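Local coordinates for protein arginine N-methyltransferase SFM1 (Saccharomyces cerevisiae, PDB 5C74) that transfers a methyl group from S-adenosyl-L-methionine to an arginine of ribosomal protein S3, leaving that residue monomethylated, at residues V80-L91 / L127-D135; M1-E9 / F99-L108. All blocks are in the same frame, centred on the assembly; numbering follows the deposited sequence.

In the fold
Both contacts belong to one parallel sheet, where their strands run in the order 2-6, 101-104, 80-83, 128-131. Interaction 2 joins the first two of these and interaction 1 the last two, with centres about 12 Å apart. The seam between them is strand 80-83 against strand 101-104: Cys81 N lies 2.8 Å from Tyr101 O, Cys81 O lies 2.7 Å from Val103 N, and Val80 CG1 packs on Val103 CG2 at 3.4 Å. Interaction 1 reaches the sheet edge within this chain; interaction 2 lies nearer the centre of the chain. In SPOUT enzymes the cofactor pocket is formed by knotted loops beyond such strands, so interaction 1 probably borders it.

Interaction 1 of 2, residues V80-L91 / L127-D135; sequences VCLLDPRATIDL and LLISRRLGD
The guanidinium of Arg132 is covered on both faces and held at its edge: Thr88 O stands over one face, Gly134 C and Asp135 N over the other, and the Asp90 carboxylate lies at the rim, near the plane. The grip is side-on, Arg132 NE to Asp90 OD1 at 2.8 Å and Arg132 NH2 to Asp90 OD2 at 3.2 Å, with the two flat groups turned 29° apart. Asp90 OD1 takes a second bond from Gly134 N (2.9 Å), which arrives from the opposite face of the carboxylate to Arg132 NE and helps fix its rotation. The neighbouring Arg131 touches Cys81 SG with its CB at 3.5 Å; from there the bend at chi2 (-69°) turns the chain so that CD and one guanidinium face come against Ile89 CG2. Arg131 NE makes a salt bridge to Asp95.

Strands 80-83 and 128-131 are parallel and bonded from Val80 O to Ile129 N onward. Where they end, Arg131 O receives Asp84 N at 2.9 Å, and Arg132 N then reaches Ile89 O at 2.8 Å, so the loop after Leu83 curls round the outgoing chain. That is consistent with the trefoil knot of SPOUT enzymes. Ser130 OG donates to the anti lone pair of Asp84 OD2 at 2.7 Å and is also bonded to Lys121.

Val80 and Leu82 share a sheet face with Leu128, where Leu82 and Leu128 pack on Leu120 of helix 116-123. Toward helix 140-151, Leu91 and Leu133 lie side by side against Thr147, while strand 101-104 flanks 80-83 on its other side.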
loop_
_atom_site.group_PDB
_atom_site.type_symbol
_atom_site.label_atom_id
_atom_site.label_comp_id
_atom_site.label_asym_id
_atom_site.label_seq_id
_atom_site.Cartn_x
_atom_site.Cartn_y
_atom_site.Cartn_z
ATOM N N VAL A 80 2.337 -6.999 27.813
ATOM C CA VAL A 80 2.215 -6.504 26.440
ATOM C C VAL A 80 1.381 -5.228 26.440
ATOM O O VAL A 80 0.231 -5.234 26.874
ATOM C CB VAL A 80 1.580 -7.566 25.517
ATOM C CG1 VAL A 80 1.465 -7.036 24.109
ATOM C CG2 VAL A 80 2.414 -8.872 25.539
ATOM N N CYS A 81 1.978 -4.136 25.973
ATOM C CA CYS A 81 1.330 -2.837 25.957
ATOM C C CYS A 81 0.602 -2.606 24.643
ATOM O O CYS A 81 1.124 -2.903 23.571
ATOM C CB CYS A 81 2.360 -1.728 26.189
ATOM S SG CYS A 81 1.621 -0.081 26.176
ATOM N N LEU A 82 -0.614 -2.084 24.717
ATOM C CA LEU A 82 -1.345 -1.759 23.501
ATOM C C LEU A 82 -1.466 -0.244 23.378
ATOM O O LEU A 82 -1.961 0.411 24.290
ATOM C CB LEU A 82 -2.730 -2.406 23.510
ATOM C CG LEU A 82 -3.654 -2.023 22.350
ATOM C CD1 LEU A 82 -3.178 -2.666 21.023
ATOM C CD2 LEU A 82 -5.079 -2.438 22.676
ATOM N N LEU A 83 -0.983 0.317 22.273
ATOM C CA LEU A 83 -1.240 1.731 21.990
ATOM C C LEU A 83 -2.738 1.930 21.918
ATOM O O LEU A 83 -3.425 1.271 21.140
ATOM C CB LEU A 83 -0.600 2.187 20.678
ATOM C CG LEU A 83 -0.956 3.646 20.332
ATOM C CD1 LEU A 83 -0.371 4.595 21.389
ATOM C CD2 LEU A 83 -0.493 4.037 18.930
ATOM N N ASP A 84 -3.253 2.834 22.736
ATOM C CA ASP A 84 -4.695 2.978 22.844
ATOM C C ASP A 84 -5.037 4.470 22.937
ATOM O O ASP A 84 -4.851 5.081 23.981
ATOM C CB ASP A 84 -5.198 2.205 24.070
ATOM C CG ASP A 84 -6.721 2.162 24.181
ATOM O OD1 ASP A 84 -7.427 2.829 23.389
ATOM O OD2 ASP A 84 -7.213 1.463 25.096
ATOM N N PRO A 85 -5.534 5.055 21.840
ATOM C CA PRO A 85 -5.899 6.483 21.863
ATOM C C PRO A 85 -7.071 6.799 22.798
ATOM O O PRO A 85 -7.276 7.971 23.128
ATOM C CB PRO A 85 -6.269 6.778 20.404
ATOM C CG PRO A 85 -6.609 5.444 19.810
ATOM C CD PRO A 85 -5.728 4.448 20.512
ATOM N N ARG A 86 -7.812 5.782 23.236
ATOM C CA ARG A 86 -8.924 6.005 24.164
ATOM C C ARG A 86 -8.489 5.904 25.626
ATOM O O ARG A 86 -9.281 6.153 26.541
ATOM C CB ARG A 86 -10.056 5.011 23.880
ATOM C CG ARG A 86 -10.584 5.054 22.451
ATOM C CD ARG A 86 -11.650 6.125 22.253
ATOM N NE ARG A 86 -11.113 7.471 22.428
ATOM C CZ ARG A 86 -10.433 8.136 21.498
ATOM N NH1 ARG A 86 -10.216 7.587 20.311
ATOM N NH2 ARG A 86 -9.977 9.357 21.753
ATOM N N ALA A 87 -7.234 5.517 25.851
ATOM C CA ALA A 87 -6.704 5.421 27.209
ATOM C C ALA A 87 -6.342 6.809 27.710
ATOM O O ALA A 87 -6.229 7.738 26.915
ATOM C CB ALA A 87 -5.482 4.498 27.250
ATOM N N THR A 88 -6.145 6.964 29.013
ATOM C CA THR A 88 -5.710 8.265 29.518
ATOM C C THR A 88 -4.295 8.236 30.072
ATOM O O THR A 88 -3.649 9.263 30.152
ATOM C CB THR A 88 -6.661 8.809 30.616
ATOM O OG1 THR A 88 -6.595 7.980 31.787
ATOM C CG2 THR A 88 -8.081 8.860 30.101
ATOM N N ILE A 89 -3.815 7.065 30.473
ATOM C CA ILE A 89 -2.487 6.969 31.067
ATOM C C ILE A 89 -1.419 6.957 29.968
ATOM O O ILE A 89 -1.410 6.055 29.139
ATOM C CB ILE A 89 -2.348 5.695 31.934
ATOM C CG1 ILE A 89 -3.337 5.741 33.106
ATOM C CG2 ILE A 89 -0.929 5.558 32.428
ATOM C CD1 ILE A 89 -3.343 4.491 33.958
ATOM N N ASP A 90 -0.534 7.955 29.947
ATOM C CA ASP A 90 0.567 7.959 28.985
ATOM C C ASP A 90 1.635 6.952 29.379
ATOM O O ASP A 90 1.891 6.744 30.561
ATOM C CB ASP A 90 1.222 9.340 28.880
ATOM C CG ASP A 90 0.444 10.301 28.005
ATOM O OD1 ASP A 90 -0.263 9.859 27.075
ATOM O OD2 ASP A 90 0.537 11.517 28.265
ATOM N N LEU A 91 2.275 6.359 28.380
ATOM C CA LEU A 91 3.480 5.570 28.606
ATOM C C LEU A 91 4.513 6.436 29.311
ATOM O O LEU A 91 4.734 7.581 28.913
ATOM C CB LEU A 91 4.036 5.055 27.276
ATOM C CG LEU A 91 5.116 3.980 27.332
ATOM C CD1 LEU A 91 4.515 2.667 27.820
ATOM C CD2 LEU A 91 5.746 3.799 25.949
ATOM N N LEU A 127 -4.114 -10.450 28.497
ATOM C CA LEU A 127 -2.846 -10.154 27.819
ATOM C C LEU A 127 -2.387 -8.688 27.839
ATOM O O LEU A 127 -1.225 -8.397 28.139
ATOM C CB LEU A 127 -2.941 -10.617 26.362
ATOM C CG LEU A 127 -1.707 -10.381 25.503
ATOM C CD1 LEU A 127 -0.527 -11.161 26.050
ATOM C CD2 LEU A 127 -2.004 -10.764 24.036
ATOM N N LEU A 128 -3.286 -7.768 27.501
ATOM C CA LEU A 128 -2.873 -6.414 27.131
ATOM C C LEU A 128 -3.152 -5.350 28.191
ATOM O O LEU A 128 -4.135 -5.426 28.925
ATOM C CB LEU A 128 -3.577 -5.999 25.834
ATOM C CG LEU A 128 -3.371 -6.986 24.689
ATOM C CD1 LEU A 128 -4.470 -6.830 23.663
ATOM C CD2 LEU A 128 -2.023 -6.737 24.071
ATOM N N ILE A 129 -2.276 -4.352 28.236
ATOM C CA ILE A 129 -2.458 -3.161 29.065
ATOM C C ILE A 129 -2.390 -1.932 28.164
ATOM O O ILE A 129 -1.417 -1.746 27.435
ATOM C CB ILE A 129 -1.374 -3.061 30.171
ATOM C CG1 ILE A 129 -1.384 -4.308 31.063
ATOM C CG2 ILE A 129 -1.564 -1.787 31.003
ATOM C CD1 ILE A 129 -2.597 -4.415 31.951
ATOM N N SER A 130 -3.427 -1.100 28.197
ATOM C CA SER A 130 -3.489 0.083 27.348
ATOM C C SER A 130 -2.585 1.221 27.835
ATOM O O SER A 130 -2.503 1.488 29.038
ATOM C CB SER A 130 -4.934 0.597 27.269
ATOM O OG SER A 130 -5.768 -0.281 26.530
ATOM N N ARG A 131 -1.927 1.892 26.895
ATOM C CA ARG A 131 -1.246 3.160 27.163
ATOM C C ARG A 131 -1.470 4.131 26.028
ATOM O O ARG A 131 -1.565 3.731 24.871
ATOM C CB ARG A 131 0.255 2.967 27.349
ATOM C CG ARG A 131 0.638 2.310 28.669
ATOM C CD ARG A 131 0.370 3.222 29.848
ATOM N NE ARG A 131 0.985 2.690 31.065
ATOM C CZ ARG A 131 0.344 1.929 31.941
ATOM N NH1 ARG A 131 -0.926 1.599 31.725
ATOM N NH2 ARG A 131 0.980 1.480 33.024
ATOM N N ARG A 132 -1.526 5.415 26.369
ATOM C CA ARG A 132 -1.560 6.485 25.381
ATOM C C ARG A 132 -0.146 6.984 25.091
ATOM O O ARG A 132 0.746 6.830 25.918
ATOM C CB ARG A 132 -2.436 7.646 25.902
ATOM C CG ARG A 132 -2.897 8.619 24.845
ATOM C CD ARG A 132 -3.707 9.761 25.467
ATOM N NE ARG A 132 -2.884 10.607 26.335
ATOM C CZ ARG A 132 -3.233 11.825 26.743
ATOM N NH1 ARG A 132 -4.390 12.351 26.358
ATOM N NH2 ARG A 132 -2.422 12.524 27.530
ATOM N N LEU A 133 0.064 7.582 23.919
ATOM C CA LEU A 133 1.292 8.334 23.660
ATOM C C LEU A 133 0.934 9.789 23.345
ATOM O O LEU A 133 1.087 10.242 22.208
ATOM C CB LEU A 133 2.089 7.738 22.493
ATOM C CG LEU A 133 2.835 6.421 22.666
ATOM C CD1 LEU A 133 3.458 6.011 21.310
ATOM C CD2 LEU A 133 3.914 6.520 23.748
ATOM N N GLY A 134 0.448 10.512 24.347
ATOM C CA GLY A 134 0.040 11.896 24.151
ATOM C C GLY A 134 -1.292 12.007 23.439
ATOM O O GLY A 134 -1.877 11.005 23.036
ATOM N N ASP A 135 -1.793 13.225 23.271
ATOM C CA ASP A 135 -3.146 13.351 22.749
ATOM C C ASP A 135 -3.183 13.711 21.270
ATOM O O ASP A 135 -4.215 14.140 20.755
ATOM C CB ASP A 135 -3.933 14.377 23.569
ATOM C CG ASP A 135 -3.390 15.774 23.440
ATOM O OD1 ASP A 135 -2.305 15.966 22.857
ATOM O OD2 ASP A 135 -4.051 16.694 23.954
#

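Interaction 2 of 2, residues M1-E9 / F99-L108; sequences MKYIIEHME and FDYFVFGGIL
Strands 2-6 and 101-104 are adjacent members of the parallel sheet at the middle of the SPOUT domain, and a ladder of backbone bonds joins them in register from Lys2-Tyr101 to Ile5-Phe104. It starts with Lys2 N on Asp100 O and finishes with Glu6 N on Phe104 O at 3.0 Å.

At the start of the ladder Lys2 CB lies 3.6 Å from Tyr101 CE1. The bends at chi3 and chi4 bring Lys2 NZ back over the ring face, 4.4 Å from the Tyr101 centroid, as a cation-pi contact. NZ also pairs with Glu73, whose backbone O is bonded to Tyr101 OH. Ile4 CD1 meets the same ring at Tyr101 CD1 (3.7 Å). On the opposite sheet face Tyr3 CD1 touches Phe102 CB at 3.8 Å, Ile5 CG1 lies alongside Phe104 CD1, and Met1 bends SD onto the backbone carbons of Asp100 and Tyr101.

At the end of the ladder Glu6 OE1 accepts Gly106 N at 2.8 Å through its anti lone pair and also forms a salt bridge with Arg116. With CG anti to the carbonyl carbon (chi1 -62°) and the chain extended beyond it, the carboxylate reaches past the last ladder bond. Shortening Glu6 to an alanine would remove the carboxylate, and is likely to leave Gly106 N without this acceptor and Arg116 without this charge partner. A water bridges Glu6 O and Gly105 O, and Met8 SD sits 4.0 Å from Gly106 CA.

Strand 32-35 flanks strand 2-6 on its far side and helix 140-151 covers the Tyr3, Ile5 and Phe104 face, the layered alpha/beta build of a SPOUT methyltransferase.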
loop_
_atom_site.group_PDB
_atom_site.type_symbol
_atom_site.label_atom_id
_atom_site.label_comp_id
_atom_site.label_asym_id
_atom_site.label_seq_id
_atom_site.Cartn_x
_atom_site.Cartn_y
_atom_site.Cartn_z
ATOM N N MET A 1 12.583 -2.990 24.310
ATOM C CA MET A 1 11.193 -3.141 23.879
ATOM C C MET A 1 11.128 -3.691 22.463
ATOM O O MET A 1 11.957 -3.366 21.615
ATOM C CB MET A 1 10.452 -1.797 23.958
ATOM C CG MET A 1 8.962 -1.853 23.598
ATOM S SD MET A 1 7.906 -2.501 24.917
ATOM C CE MET A 1 7.347 -1.016 25.727
ATOM N N LYS A 2 10.134 -4.528 22.205
ATOM C CA LYS A 2 9.913 -5.012 20.857
ATOM C C LYS A 2 8.551 -4.533 20.394
ATOM O O LYS A 2 7.690 -4.241 21.215
ATOM C CB LYS A 2 10.017 -6.523 20.807
ATOM C CG LYS A 2 11.450 -6.992 21.065
ATOM C CD LYS A 2 11.519 -8.472 21.334
ATOM C CE LYS A 2 12.167 -8.715 22.680
ATOM N NZ LYS A 2 11.299 -8.295 23.809
ATOM N N TYR A 3 8.370 -4.444 19.079
ATOM C CA TYR A 3 7.208 -3.776 18.512
ATOM C C TYR A 3 6.435 -4.716 17.611
ATOM O O TYR A 3 7.023 -5.409 16.790
ATOM C CB TYR A 3 7.650 -2.545 17.740
ATOM C CG TYR A 3 8.319 -1.573 18.672
ATOM C CD1 TYR A 3 7.564 -0.683 19.422
ATOM C CD2 TYR A 3 9.697 -1.603 18.862
ATOM C CE1 TYR A 3 8.173 0.189 20.317
ATOM C CE2 TYR A 3 10.314 -0.736 19.757
ATOM C CZ TYR A 3 9.537 0.157 20.474
ATOM O OH TYR A 3 10.133 1.009 21.370
ATOM N N ILE A 4 5.119 -4.736 17.775
ATOM C CA ILE A 4 4.272 -5.567 16.928
ATOM C C ILE A 4 3.295 -4.654 16.198
ATOM O O ILE A 4 2.608 -3.855 16.817
ATOM C CB ILE A 4 3.498 -6.627 17.755
ATOM C CG1 ILE A 4 4.478 -7.539 18.511
ATOM C CG2 ILE A 4 2.557 -7.465 16.860
ATOM C CD1 ILE A 4 3.811 -8.399 19.590
ATOM N N ILE A 5 3.242 -4.758 14.876
ATOM C CA ILE A 5 2.298 -3.946 14.112
ATOM C C ILE A 5 1.341 -4.865 13.395
ATOM O O ILE A 5 1.767 -5.707 12.613
ATOM C CB ILE A 5 3.008 -3.044 13.067
ATOM C CG1 ILE A 5 3.970 -2.068 13.748
ATOM C CG2 ILE A 5 1.976 -2.283 12.236
ATOM C CD1 ILE A 5 4.828 -1.299 12.774
ATOM N N GLU A 6 0.053 -4.728 13.656
ATOM C CA GLU A 6 -0.913 -5.520 12.914
ATOM C C GLU A 6 -1.050 -4.900 11.531
ATOM O O GLU A 6 -1.421 -3.735 11.405
ATOM C CB GLU A 6 -2.268 -5.551 13.619
ATOM C CG GLU A 6 -2.243 -6.199 15.004
ATOM C CD GLU A 6 -3.635 -6.560 15.487
ATOM O OE1 GLU A 6 -4.533 -5.685 15.413
ATOM O OE2 GLU A 6 -3.833 -7.728 15.909
ATOM N N HIS A 7 -0.762 -5.674 10.494
ATOM C CA HIS A 7 -0.831 -5.155 9.136
ATOM C C HIS A 7 -1.971 -5.885 8.471
ATOM O O HIS A 7 -1.749 -6.851 7.771
ATOM C CB HIS A 7 0.492 -5.367 8.384
ATOM C CG HIS A 7 0.524 -4.729 7.023
ATOM N ND1 HIS A 7 1.094 -3.493 6.794
ATOM C CD2 HIS A 7 0.048 -5.153 5.823
ATOM C CE1 HIS A 7 0.969 -3.182 5.512
ATOM N NE2 HIS A 7 0.340 -4.174 4.901
ATOM N N MET A 8 -3.194 -5.430 8.729
ATOM C CA MET A 8 -4.387 -6.183 8.360
ATOM C C MET A 8 -5.010 -5.633 7.086
ATOM O O MET A 8 -6.200 -5.313 7.041
ATOM C CB MET A 8 -5.411 -6.154 9.497
ATOM C CG MET A 8 -4.910 -6.776 10.827
ATOM S SD MET A 8 -6.056 -6.590 12.233
ATOM C CE MET A 8 -7.351 -7.740 11.778
ATOM N N GLU A 9 -4.192 -5.502 6.060
ATOM C CA GLU A 9 -4.668 -4.977 4.794
ATOM C C GLU A 9 -3.823 -5.596 3.718
ATOM O O GLU A 9 -2.684 -5.998 3.953
ATOM C CB GLU A 9 -4.579 -3.444 4.748
ATOM C CG GLU A 9 -3.143 -2.921 4.711
ATOM C CD GLU A 9 -3.049 -1.401 4.779
ATOM O OE1 GLU A 9 -2.023 -0.898 5.288
ATOM O OE2 GLU A 9 -3.988 -0.714 4.320
ATOM N N PHE A 99 6.689 -3.832 30.568
ATOM C CA PHE A 99 6.307 -4.255 29.216
ATOM C C PHE A 99 7.485 -4.782 28.409
ATOM O O PHE A 99 8.572 -4.202 28.449
ATOM C CB PHE A 99 5.679 -3.083 28.456
ATOM C CG PHE A 99 4.457 -2.501 29.121
ATOM C CD1 PHE A 99 3.408 -3.313 29.523
ATOM C CD2 PHE A 99 4.364 -1.133 29.340
ATOM C CE1 PHE A 99 2.280 -2.775 30.132
ATOM C CE2 PHE A 99 3.245 -0.586 29.945
ATOM C CZ PHE A 99 2.202 -1.406 30.347
ATOM N N ASP A 100 7.256 -5.856 27.653
ATOM C CA ASP A 100 8.267 -6.413 26.755
ATOM C C ASP A 100 7.931 -6.122 25.293
ATOM O O ASP A 100 8.827 -6.042 24.452
ATOM C CB ASP A 100 8.384 -7.919 26.961
ATOM C CG ASP A 100 8.654 -8.278 28.405
ATOM O OD1 ASP A 100 9.527 -7.631 29.002
ATOM O OD2 ASP A 100 7.979 -9.175 28.941
ATOM N N TYR A 101 6.633 -5.960 25.017
ATOM C CA TYR A 101 6.118 -5.708 23.667
ATOM C C TYR A 101 5.184 -4.516 23.658
ATOM O O TYR A 101 4.488 -4.266 24.635
ATOM C CB TYR A 101 5.361 -6.927 23.131
ATOM C CG TYR A 101 6.275 -8.092 22.842
ATOM C CD1 TYR A 101 6.888 -8.216 21.603
ATOM C CD2 TYR A 101 6.522 -9.064 23.805
ATOM C CE1 TYR A 101 7.727 -9.299 21.318
ATOM C CE2 TYR A 101 7.368 -10.145 23.538
ATOM C CZ TYR A 101 7.963 -10.248 22.293
ATOM O OH TYR A 101 8.792 -11.305 22.021
ATOM N N PHE A 102 5.164 -3.810 22.530
ATOM C CA PHE A 102 4.299 -2.653 22.325
ATOM C C PHE A 102 3.563 -2.912 21.021
ATOM O O PHE A 102 4.193 -3.167 19.998
ATOM C CB PHE A 102 5.120 -1.363 22.240
ATOM C CG PHE A 102 4.284 -0.112 22.239
ATOM C CD1 PHE A 102 3.797 0.415 21.051
ATOM C CD2 PHE A 102 3.995 0.542 23.424
ATOM C CE1 PHE A 102 3.038 1.575 21.048
ATOM C CE2 PHE A 102 3.231 1.711 23.421
ATOM C CZ PHE A 102 2.755 2.217 22.234
ATOM N N VAL A 103 2.237 -2.873 21.071
ATOM C CA VAL A 103 1.411 -3.321 19.946
ATOM C C VAL A 103 0.646 -2.173 19.284
ATOM O O VAL A 103 0.026 -1.367 19.962
ATOM C CB VAL A 103 0.401 -4.374 20.414
ATOM C CG1 VAL A 103 -0.516 -4.786 19.274
ATOM C CG2 VAL A 103 1.137 -5.589 20.999
ATOM N N PHE A 104 0.718 -2.100 17.959
ATOM C CA PHE A 104 -0.109 -1.188 17.176
ATOM C C PHE A 104 -1.244 -1.997 16.612
ATOM O O PHE A 104 -1.024 -2.863 15.755
ATOM C CB PHE A 104 0.682 -0.528 16.050
ATOM C CG PHE A 104 1.736 0.412 16.532
ATOM C CD1 PHE A 104 2.962 -0.074 16.973
ATOM C CD2 PHE A 104 1.499 1.777 16.563
ATOM C CE1 PHE A 104 3.937 0.789 17.431
ATOM C CE2 PHE A 104 2.469 2.647 17.014
ATOM C CZ PHE A 104 3.687 2.156 17.447
ATOM N N GLY A 105 -2.444 -1.743 17.114
ATOM C CA GLY A 105 -3.631 -2.449 16.670
ATOM C C GLY A 105 -3.923 -2.135 15.217
ATOM O O GLY A 105 -3.567 -1.070 14.711
ATOM N N GLY A 106 -4.575 -3.064 14.532
ATOM C CA GLY A 106 -4.853 -2.878 13.122
ATOM C C GLY A 106 -5.842 -1.739 12.942
ATOM O O GLY A 106 -6.694 -1.527 13.796
ATOM N N ILE A 107 -5.704 -1.000 11.852
ATOM C CA ILE A 107 -6.680 0.025 11.488
ATOM C C ILE A 107 -7.516 -0.527 10.346
ATOM O O ILE A 107 -6.999 -0.834 9.277
ATOM C CB ILE A 107 -6.014 1.353 11.076
ATOM C CG1 ILE A 107 -5.288 1.981 12.268
ATOM C CG2 ILE A 107 -7.046 2.325 10.516
ATOM C CD1 ILE A 107 -3.796 1.755 12.256
ATOM N N LEU A 108 -8.806 -0.701 10.600
ATOM C CA LEU A 108 -9.682 -1.358 9.647
ATOM C C LEU A 108 -10.612 -0.338 9.008
ATOM O O LEU A 108 -10.683 0.798 9.465
ATOM C CB LEU A 108 -10.466 -2.464 10.347
ATOM C CG LEU A 108 -9.496 -3.459 10.997
ATOM C CD1 LEU A 108 -10.114 -4.136 12.204
ATOM C CD2 LEU A 108 -9.023 -4.478 9.977
HETATM O O HOH W 1 -1.547 -1.258 12.659
#